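Local coordinates for Rpb7-binding protein seb1 (Schizosaccharomyces pombe 972h-, PDB 5MDT), which drives transcription termination by binding RNA polymerase II, through a domain that interacts with the polymerase CTD, and nascent RNA, at residues 5-10 against 41-46; 31-36 against 67-72. All coordinates share one frame; numbering follows the deposited sequence.

Interaction 1: residues 5-10 against 41-46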
loop_
_atom_site.group_PDB
_atom_site.type_symbol
_atom_site.label_atom_id
_atom_site.label_comp_id
_atom_site.label_asym_id
_atom_site.label_seq_id
_atom_site.Cartn_x
_atom_site.Cartn_y
_atom_site.Cartn_z
ATOM N N ALA A 5 17.533 -3.926 -1.752
ATOM C CA ALA A 5 18.400 -3.279 -0.758
ATOM C C ALA A 5 18.178 -1.753 -0.767
ATOM O O ALA A 5 17.994 -1.152 0.299
ATOM C CB ALA A 5 19.861 -3.611 -1.023
ATOM N N GLU A 6 18.117 -1.141 -1.969
ATOM C CA GLU A 6 17.844 0.300 -2.084
ATOM C C GLU A 6 16.451 0.633 -1.524
ATOM O O GLU A 6 16.310 1.613 -0.789
ATOM C CB GLU A 6 17.949 0.759 -3.547
ATOM C CG GLU A 6 17.742 2.253 -3.694
ATOM C CD GLU A 6 18.227 2.953 -4.948
ATOM O OE1 GLU A 6 18.570 2.269 -5.941
ATOM O OE2 GLU A 6 18.237 4.204 -4.941
ATOM N N PHE A 7 15.437 -0.180 -1.875
ATOM C CA PHE A 7 14.057 0.011 -1.410
ATOM C C PHE A 7 14.003 0.007 0.137
ATOM O O PHE A 7 13.415 0.922 0.723
ATOM C CB PHE A 7 13.201 -1.136 -1.997
ATOM C CG PHE A 7 11.704 -1.066 -1.776
ATOM C CD1 PHE A 7 10.872 -0.454 -2.714
ATOM C CD2 PHE A 7 11.117 -1.699 -0.678
ATOM C CE1 PHE A 7 9.481 -0.456 -2.547
ATOM C CE2 PHE A 7 9.734 -1.723 -0.516
ATOM C CZ PHE A 7 8.915 -1.090 -1.446
ATOM N N ASP A 8 14.634 -1.002 0.788
ATOM C CA ASP A 8 14.652 -1.088 2.257
ATOM C C ASP A 8 15.377 0.121 2.880
ATOM O O ASP A 8 14.958 0.602 3.940
ATOM C CB ASP A 8 15.304 -2.403 2.712
ATOM C CG ASP A 8 14.508 -3.644 2.345
ATOM O OD1 ASP A 8 13.306 -3.503 1.995
ATOM O OD2 ASP A 8 15.084 -4.760 2.413
ATOM N N GLY A 9 16.431 0.600 2.209
ATOM C CA GLY A 9 17.198 1.769 2.635
ATOM C C GLY A 9 16.395 3.053 2.605
ATOM O O GLY A 9 16.533 3.894 3.501
ATOM N N ILE A 10 15.530 3.218 1.585
ATOM C CA ILE A 10 14.624 4.383 1.498
ATOM C C ILE A 10 13.590 4.320 2.653
ATOM O O ILE A 10 13.314 5.336 3.294
ATOM C CB ILE A 10 13.924 4.474 0.120
ATOM C CG1 ILE A 10 14.973 4.738 -0.993
ATOM C CG2 ILE A 10 12.836 5.587 0.125
ATOM C CD1 ILE A 10 14.508 4.405 -2.393
ATOM N N ALA A 41 7.248 -10.403 -4.090
ATOM C CA ALA A 41 7.014 -10.881 -2.707
ATOM C C ALA A 41 7.894 -10.117 -1.736
ATOM O O ALA A 41 7.432 -9.822 -0.637
ATOM C CB ALA A 41 7.325 -12.378 -2.614
ATOM N N GLN A 42 9.164 -9.812 -2.124
ATOM C CA GLN A 42 10.112 -9.092 -1.237
ATOM C C GLN A 42 9.663 -7.656 -1.008
ATOM O O GLN A 42 9.682 -7.167 0.109
ATOM C CB GLN A 42 11.548 -9.096 -1.836
ATOM C CG GLN A 42 12.162 -10.478 -2.072
ATOM C CD GLN A 42 12.285 -11.288 -0.779
ATOM O OE1 GLN A 42 12.501 -10.739 0.297
ATOM N NE2 GLN A 42 12.010 -12.573 -0.840
ATOM N N PHE A 43 9.267 -6.972 -2.067
ATOM C CA PHE A 43 8.840 -5.567 -1.940
ATOM C C PHE A 43 7.550 -5.459 -1.130
ATOM O O PHE A 43 7.467 -4.612 -0.236
ATOM C CB PHE A 43 8.658 -5.012 -3.369
ATOM C CG PHE A 43 9.988 -4.785 -4.076
ATOM C CD1 PHE A 43 10.612 -5.813 -4.778
ATOM C CD2 PHE A 43 10.628 -3.561 -4.007
ATOM C CE1 PHE A 43 11.854 -5.606 -5.396
ATOM C CE2 PHE A 43 11.857 -3.347 -4.650
ATOM C CZ PHE A 43 12.459 -4.365 -5.346
ATOM N N VAL A 44 6.553 -6.321 -1.393
ATOM C CA VAL A 44 5.298 -6.279 -0.629
ATOM C C VAL A 44 5.578 -6.595 0.885
ATOM O O VAL A 44 5.132 -5.846 1.771
ATOM C CB VAL A 44 4.172 -7.154 -1.248
ATOM C CG1 VAL A 44 2.912 -7.133 -0.373
ATOM C CG2 VAL A 44 3.838 -6.669 -2.673
ATOM N N ALA A 45 6.375 -7.622 1.161
ATOM C CA ALA A 45 6.744 -7.961 2.551
ATOM C C ALA A 45 7.519 -6.806 3.219
ATOM O O ALA A 45 7.328 -6.561 4.416
ATOM C CB ALA A 45 7.576 -9.265 2.580
ATOM N N SER A 46 8.411 -6.122 2.487
ATOM C CA SER A 46 9.150 -4.982 3.063
ATOM C C SER A 46 8.200 -3.812 3.426
ATOM O O SER A 46 8.380 -3.177 4.463
ATOM C CB SER A 46 10.262 -4.525 2.118
ATOM O OG SER A 46 11.373 -5.410 2.202
#

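Interaction 2: residues 31-36 against 67-72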
loop_
_atom_site.group_PDB
_atom_site.type_symbol
_atom_site.label_atom_id
_atom_site.label_comp_id
_atom_site.label_asym_id
_atom_site.label_seq_id
_atom_site.Cartn_x
_atom_site.Cartn_y
_atom_site.Cartn_z
ATOM N N ASN A 31 9.018 3.058 -8.424
ATOM C CA ASN A 31 9.892 2.664 -9.544
ATOM C C ASN A 31 10.674 1.403 -9.233
ATOM O O ASN A 31 10.774 0.511 -10.095
ATOM C CB ASN A 31 10.865 3.794 -9.914
ATOM C CG ASN A 31 10.157 4.901 -10.649
ATOM O OD1 ASN A 31 9.025 4.725 -11.122
ATOM N ND2 ASN A 31 10.774 6.089 -10.718
ATOM N N LEU A 32 11.258 1.318 -8.023
ATOM C CA LEU A 32 12.061 0.133 -7.679
ATOM C C LEU A 32 11.198 -1.143 -7.722
ATOM O O LEU A 32 11.626 -2.152 -8.257
ATOM C CB LEU A 32 12.720 0.312 -6.296
ATOM C CG LEU A 32 13.905 1.289 -6.254
ATOM C CD1 LEU A 32 14.176 1.732 -4.842
ATOM C CD2 LEU A 32 15.176 0.622 -6.772
ATOM N N SER A 33 9.960 -1.070 -7.241
ATOM C CA SER A 33 9.084 -2.242 -7.241
ATOM C C SER A 33 8.671 -2.624 -8.667
ATOM O O SER A 33 8.623 -3.803 -8.982
ATOM C CB SER A 33 7.868 -2.000 -6.343
ATOM O OG SER A 33 7.044 -1.026 -6.955
ATOM N N MET A 34 8.445 -1.630 -9.549
ATOM C CA MET A 34 8.055 -1.916 -10.931
ATOM C C MET A 34 9.236 -2.383 -11.757
ATOM O O MET A 34 9.031 -3.058 -12.773
ATOM C CB MET A 34 7.414 -0.672 -11.600
ATOM C CG MET A 34 6.070 -0.300 -11.003
ATOM S SD MET A 34 4.812 -1.593 -11.230
ATOM C CE MET A 34 4.337 -1.242 -12.984
ATOM N N GLU A 35 10.469 -2.005 -11.367
ATOM C CA GLU A 35 11.668 -2.425 -12.127
ATOM C C GLU A 35 12.116 -3.844 -11.727
ATOM O O GLU A 35 12.971 -4.450 -12.378
ATOM C CB GLU A 35 12.830 -1.447 -11.888
ATOM C CG GLU A 35 12.647 -0.063 -12.513
ATOM C CD GLU A 35 13.418 1.077 -11.870
ATOM O OE1 GLU A 35 14.245 0.819 -10.968
ATOM O OE2 GLU A 35 13.155 2.243 -12.238
ATOM N N ASN A 36 11.524 -4.380 -10.655
ATOM C CA ASN A 36 11.911 -5.677 -10.107
ATOM C C ASN A 36 10.782 -6.679 -9.887
ATOM O O ASN A 36 10.862 -7.499 -8.975
ATOM C CB ASN A 36 12.746 -5.427 -8.844
ATOM C CG ASN A 36 14.038 -4.723 -9.152
ATOM O OD1 ASN A 36 14.166 -3.527 -8.910
ATOM N ND2 ASN A 36 15.036 -5.468 -9.610
ATOM N N ASP A 67 -0.563 2.308 -1.574
ATOM C CA ASP A 67 -1.464 2.783 -2.606
ATOM C C ASP A 67 -0.754 2.903 -3.947
ATOM O O ASP A 67 -1.256 2.416 -4.964
ATOM C CB ASP A 67 -2.046 4.149 -2.199
ATOM C CG ASP A 67 -2.786 4.818 -3.344
ATOM O OD1 ASP A 67 -3.682 4.166 -3.936
ATOM O OD2 ASP A 67 -2.390 5.952 -3.730
ATOM N N SER A 68 0.399 3.573 -3.951
ATOM C CA SER A 68 1.134 3.811 -5.200
ATOM C C SER A 68 1.623 2.493 -5.805
ATOM O O SER A 68 1.459 2.262 -7.005
ATOM C CB SER A 68 2.310 4.741 -4.950
ATOM O OG SER A 68 2.980 5.033 -6.165
ATOM N N ILE A 69 2.149 1.613 -4.968
ATOM C CA ILE A 69 2.651 0.323 -5.451
ATOM C C ILE A 69 1.523 -0.578 -5.995
ATOM O O ILE A 69 1.679 -1.107 -7.090
ATOM C CB ILE A 69 3.488 -0.339 -4.346
ATOM C CG1 ILE A 69 4.846 0.410 -4.214
ATOM C CG2 ILE A 69 3.722 -1.831 -4.692
ATOM C CD1 ILE A 69 5.680 0.006 -3.030
ATOM N N VAL A 70 0.396 -0.731 -5.256
ATOM C CA VAL A 70 -0.706 -1.604 -5.693
ATOM C C VAL A 70 -1.313 -1.119 -7.011
ATOM O O VAL A 70 -1.499 -1.927 -7.919
ATOM C CB VAL A 70 -1.784 -1.892 -4.606
ATOM C CG1 VAL A 70 -2.637 -0.657 -4.278
ATOM C CG2 VAL A 70 -2.666 -3.076 -5.009
ATOM N N ARG A 71 -1.550 0.193 -7.142
ATOM C CA ARG A 71 -2.100 0.729 -8.396
ATOM C C ARG A 71 -1.110 0.594 -9.574
ATOM O O ARG A 71 -1.539 0.378 -10.706
ATOM C CB ARG A 71 -2.582 2.154 -8.203
ATOM C CG ARG A 71 -3.896 2.221 -7.407
ATOM C CD ARG A 71 -4.544 3.600 -7.431
ATOM N NE ARG A 71 -3.732 4.582 -6.711
ATOM C CZ ARG A 71 -2.889 5.438 -7.282
ATOM N NH1 ARG A 71 -2.769 5.483 -8.605
ATOM N NH2 ARG A 71 -2.155 6.253 -6.535
ATOM N N SER A 72 0.205 0.654 -9.295
ATOM C CA SER A 72 1.230 0.472 -10.331
ATOM C C SER A 72 1.303 -0.992 -10.779
ATOM O O SER A 72 1.324 -1.225 -11.977
ATOM C CB SER A 72 2.575 1.008 -9.870
ATOM O OG SER A 72 2.507 2.424 -9.789
#

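Interaction 1: residues 5-10 against 41-46
Phe7 lays one face of its ring under the edge of the Phe43 ring, a T-shaped pair with centroids 4.8 Å apart and planes turned 77° against each other. The touching edge is the CD2–CE2 side of Phe43. Its CD2 stands 3.3 Å above the Phe7 plane, displaced toward the rim, and comes closest at Phe7 CD1, 3.4 Å away, while Phe43 CE2 lies over the same CD1–CG side of the ring, near CB as well. Phe7 reaches this position because its CG is anti to the backbone N (chi1 -174°), which carries the ring straight across the gap between the helices. Phe43 starts less directly, and it is the end of its ring that closes the distance. On the rim of the Phe7 ring, Ser46 CB packs near the ring plane, 3.9 Å from Phe7 CE2.

One turn along Phe43's helix from the ring pair, Ser46 OG donates to Asp8 OD1 at 2.7 Å, meeting the carboxylate on its syn side. This polar clasp sits at the less buried margin, whereas both rings are buried: Phe7 also touches Leu29 of helix 23-35 and Ile69 of helix 59-79, and Phe43 also touches Ile4. A leucine in place of Phe7 would probably leave the edge of Phe43 without an aromatic face to rest on and open a gap beside Ser46 CB.

The segment axes run almost parallel, 11° apart, but 10.5 Å from each other, a separation bridged by large side chains with 202 Å² buried. Such side-by-side alignment of helix 4-16 with helix 40-53, alternate helices along the chain, is characteristic of the all-helical right-handed superhelix of CID domains.

Interaction 2: residues 31-36 against 67-72
Bends at chi2 (-63°) and chi3 (-80°) curl the Met34 side chain so that its sulfur and methyl group meet Ser72. Met34 SD lies 3.7 Å from Ser72 CB, with Met34 CG close to the same carbon, and the terminal CE passes on to the backbone, 3.2 Å from Ser72 O. The thioether therefore lies alongside Ser72, from CB to the carbonyl, a van der Waals contact at a partly exposed margin.

Ser72 presents CB to the methionine while its hydroxyl is engaged within its own helix. Its OG donates to Ser68 O at 3.0 Å, tilted 32° from the carbonyl plane. Ser72 N reaches the same oxygen from the opposite face, so two donors grip Ser68 O, and the bond from OG is what holds the hydroxyl turned toward its own helix.

Deeper in, Ser33 OG packs 3.8 Å from Ile69 CG1, with CG2 of the isoleucine slightly farther off. The hydroxyl is buried yet satisfied by Thr30 O, one turn back, which leaves its flank to meet the hydrocarbon. A further link between the two helices runs from Ser68 OG to Thr30 OG1.

Farther from helix 23-35, Arg71 grips Asp67 side-on, NE to OD1 and NH2 to OD2; Asp67 OD1 also accepts from Trp129 NE1, which ties this turn to helix 119-131. Two serines, a methionine and an isoleucine thus join the C-terminal end of helix 23-35 to the middle of helix 59-79, layered helix packing of the kind that builds the superhelical CID fold.

In the fold
From the N terminus, helix 4-16 leads into helix 23-35, and the chain then returns in helix 40-53, where interaction 1 closes its loop of 30 intervening residues. Segment 31-36 lies within that loop, but its partner 67-72 comes later, on helix 59-79, so interaction 2 closes a second loop of equal length that crosses the first. Their centres are 11 Å apart and they touch directly: Phe43 CE1 packs 3.6 Å from Asn36 CB, and Ile10 CD1 lies 3.6 Å from Leu32 CD1. Each contact joins alternate helices, and the two contacts, touching each other, tie together the first four helices of the CID domain.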